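(S)-ureidoglycine--glyoxylate transaminase (Bacillus subtilis, PDB 3ISL) catalyses the pyridoxal phosphate-dependent transfer of an amino group from (S)-ureidoglycine to glyoxylate, giving oxalurate and glycine in purine catabolism. Local coordinates at residues R12-P17 and G347-A351. Residues are numbered along the deposited sequence; the frame is centred on the assembly and turned at random.
Sequences RTIMTP and GIEIA
The methyl of Thr16 lies over one face of the Glu349 carboxylate, with Thr16 CG2 3.4 Å from Glu349 CD. Beyond the OE1 end, on that same side of the plane, sits the Ile14 methyl, its CG2 3.7 Å from Glu349 OE1. The Arg12 guanidinium meets Gly347 obliquely, Arg12 NH1 being 3.7 Å from Gly347 CA. Arg12 NE makes a salt bridge to Asp39 of the second subunit. Glu349 is extended, with CG anti to its backbone N (chi1 -157°), which carries the carboxylate alongside Ile14 and beneath the Thr16 methyl. A water donates to Glu349 OE1 from above the carboxylate plane; its link to Thr16 OG1 is doubtful. Thr16 OG1 also bonds Gly18 N. Replacing Glu349 with an alanine would probably leave the Thr16 methyl without its flat platform and take away the water's OE1 acceptor.

The backbones form a two-stranded parallel ladder. Thr13 N bonds Gly347 O at 2.8 Å, and Glu349 N bonds Thr13 O at 2.8 Å. Met15 N then reaches Glu349 O at 2.7 Å, in the carbonyl plane but bent at the hydrogen (142°). Thr13 and Ile348 point to one face, Ile14 and Glu349 to the other. Pro17 CD packs on Ala351 CB at 3.6 Å.

In this class-V, fold-type I aminotransferase the ladder joins the N-terminal segment to the C-terminal part of the chain; the Pro17 side chain lies about 6 Å from the bound cofactor. Gly347 follows helix 335-346. Thr13 and Met15 rest on helix 373-389, Ile350 on strand 361-365, while Ile14 and Glu349 face the second subunit.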
ATOM      1  N   ARG A  12      -6.786  17.887 -13.690  1.00 21.97           N
ATOM      2  CA  ARG A  12      -8.259  17.748 -13.493  1.00 20.23           C
ATOM      3  C   ARG A  12      -8.725  18.657 -12.409  1.00 19.23           C
ATOM      4  O   ARG A  12      -7.952  19.124 -11.565  1.00 17.71           O
ATOM      5  CB  ARG A  12      -8.642  16.291 -13.107  1.00 19.70           C
ATOM      6  CG  ARG A  12      -8.259  15.212 -14.125  1.00 18.56           C
ATOM      7  CD  ARG A  12      -8.717  15.553 -15.490  1.00 18.30           C
ATOM      8  NE  ARG A  12      -8.927  14.376 -16.349  1.00 20.72           N
ATOM      9  CZ  ARG A  12      -9.192  14.447 -17.653  1.00 19.76           C
ATOM     10  NH1 ARG A  12      -9.178  15.635 -18.280  1.00 19.37           N
ATOM     11  NH2 ARG A  12      -9.471  13.350 -18.331  1.00 13.99           N
ATOM     12  N   THR A  13     -10.025  18.911 -12.438  1.00 20.31           N
ATOM     13  CA  THR A  13     -10.713  19.534 -11.330  1.00 18.38           C
ATOM     14  C   THR A  13     -11.481  18.417 -10.695  1.00 18.16           C
ATOM     15  O   THR A  13     -12.465  17.986 -11.243  1.00 19.93           O
ATOM     16  CB  THR A  13     -11.677  20.559 -11.867  1.00 18.76           C
ATOM     17  OG1 THR A  13     -10.888  21.582 -12.495  1.00 21.45           O
ATOM     18  CG2 THR A  13     -12.539  21.164 -10.739  1.00 16.77           C
ATOM     19  N   ILE A  14     -11.085  17.960  -9.517  1.00 16.76           N
ATOM     20  CA  ILE A  14     -11.690  16.736  -8.996  1.00 18.73           C
ATOM     21  C   ILE A  14     -12.725  17.003  -7.923  1.00 18.43           C
ATOM     22  O   ILE A  14     -12.408  17.484  -6.802  1.00 17.45           O
ATOM     23  CB  ILE A  14     -10.673  15.715  -8.438  1.00 18.54           C
ATOM     24  CG1 ILE A  14      -9.681  15.341  -9.543  1.00 20.68           C
ATOM     25  CG2 ILE A  14     -11.442  14.436  -7.920  1.00 19.57           C
ATOM     26  CD1 ILE A  14      -8.480  14.406  -9.055  1.00 18.52           C
ATOM     27  N   MET A  15     -13.962  16.653  -8.276  1.00 16.77           N
ATOM     28  CA  MET A  15     -15.075  16.908  -7.413  1.00 19.13           C
ATOM     29  C   MET A  15     -15.893  15.623  -7.177  1.00 19.49           C
ATOM     30  O   MET A  15     -17.134  15.673  -7.139  1.00 21.07           O
ATOM     31  CB  MET A  15     -15.950  18.087  -8.015  1.00 17.77           C
ATOM     32  CG  MET A  15     -15.222  19.505  -7.875  1.00 19.82           C
ATOM     33  SD  MET A  15     -14.604  19.940  -6.178  1.00 21.05           S
ATOM     34  CE  MET A  15     -15.978  20.890  -5.517  1.00 21.09           C
ATOM     35  N   THR A  16     -15.201  14.498  -7.027  1.00 20.90           N
ATOM     36  CA  THR A  16     -15.821  13.223  -6.655  1.00 20.76           C
ATOM     37  C   THR A  16     -15.670  13.076  -5.129  1.00 20.93           C
ATOM     38  O   THR A  16     -15.002  13.898  -4.499  1.00 21.54           O
ATOM     39  CB  THR A  16     -15.052  12.072  -7.269  1.00 22.19           C
ATOM     40  OG1 THR A  16     -13.716  12.038  -6.716  1.00 19.28           O
ATOM     41  CG2 THR A  16     -14.997  12.201  -8.806  1.00 21.24           C
ATOM     42  N   PRO A  17     -16.263  12.016  -4.544  1.00 21.17           N
ATOM     43  CA  PRO A  17     -15.952  11.640  -3.157  1.00 20.98           C
ATOM     44  C   PRO A  17     -14.638  10.865  -2.926  1.00 21.46           C
ATOM     45  O   PRO A  17     -14.478  10.243  -1.877  1.00 22.47           O
ATOM     46  CB  PRO A  17     -17.164  10.777  -2.740  1.00 21.30           C
ATOM     47  CG  PRO A  17     -18.305  11.163  -3.667  1.00 19.56           C
ATOM     48  CD  PRO A  17     -17.543  11.417  -5.009  1.00 19.46           C
ATOM     49  N   GLY A 347     -12.491  18.889 -17.951  1.00 25.68           N
ATOM     50  CA  GLY A 347     -11.534  18.251 -17.054  1.00 23.88           C
ATOM     51  C   GLY A 347     -12.120  18.150 -15.645  1.00 24.69           C
ATOM     52  O   GLY A 347     -11.383  17.942 -14.679  1.00 23.67           O
ATOM     53  N   ILE A 348     -13.432  18.344 -15.514  1.00 22.40           N
ATOM     54  CA  ILE A 348     -14.087  18.279 -14.190  1.00 23.11           C
ATOM     55  C   ILE A 348     -14.578  16.879 -13.878  1.00 23.28           C
ATOM     56  O   ILE A 348     -15.246  16.271 -14.715  1.00 23.46           O
ATOM     57  CB  ILE A 348     -15.325  19.210 -14.149  1.00 22.72           C
ATOM     58  CG1 ILE A 348     -14.854  20.676 -14.182  1.00 25.35           C
ATOM     59  CG2 ILE A 348     -16.205  18.898 -12.912  1.00 23.43           C
ATOM     60  CD1 ILE A 348     -16.101  21.684 -14.345  1.00 26.09           C
ATOM     61  N   GLU A 349     -14.260  16.354 -12.694  1.00 22.70           N
ATOM     62  CA  GLU A 349     -14.689  14.977 -12.387  1.00 23.99           C
ATOM     63  C   GLU A 349     -15.707  14.959 -11.274  1.00 24.14           C
ATOM     64  O   GLU A 349     -15.429  15.471 -10.210  1.00 24.12           O
ATOM     65  CB  GLU A 349     -13.494  14.069 -11.982  1.00 22.71           C
ATOM     66  CG  GLU A 349     -13.842  12.592 -12.232  1.00 26.33           C
ATOM     67  CD  GLU A 349     -12.903  11.619 -11.468  1.00 30.20           C
ATOM     68  OE1 GLU A 349     -11.986  12.102 -10.801  1.00 23.77           O
ATOM     69  OE2 GLU A 349     -13.079  10.388 -11.555  1.00 33.35           O
ATOM     70  N   ILE A 350     -16.880  14.397 -11.561  1.00 23.90           N
ATOM     71  CA  ILE A 350     -17.915  14.047 -10.563  1.00 23.35           C
ATOM     72  C   ILE A 350     -18.197  12.548 -10.657  1.00 22.99           C
ATOM     73  O   ILE A 350     -17.835  11.898 -11.624  1.00 21.82           O
ATOM     74  CB  ILE A 350     -19.255  14.880 -10.692  1.00 22.41           C
ATOM     75  CG1 ILE A 350     -20.032  14.483 -11.964  1.00 21.30           C
ATOM     76  CG2 ILE A 350     -18.930  16.420 -10.526  1.00 24.00           C
ATOM     77  CD1 ILE A 350     -21.415  15.333 -12.220  1.00 20.98           C
ATOM     78  N   ALA A 351     -18.840  12.014  -9.636  1.00 24.60           N
ATOM     79  CA  ALA A 351     -19.056  10.569  -9.535  1.00 25.61           C
ATOM     80  C   ALA A 351     -20.455  10.181  -9.992  1.00 27.41           C
ATOM     81  O   ALA A 351     -21.417  10.900  -9.730  1.00 27.48           O
ATOM     82  CB  ALA A 351     -18.790  10.133  -8.103  1.00 22.27           C
TER
HETATM   83  O   HOH W   1     -11.921  11.026  -8.014  1.00 16.64           O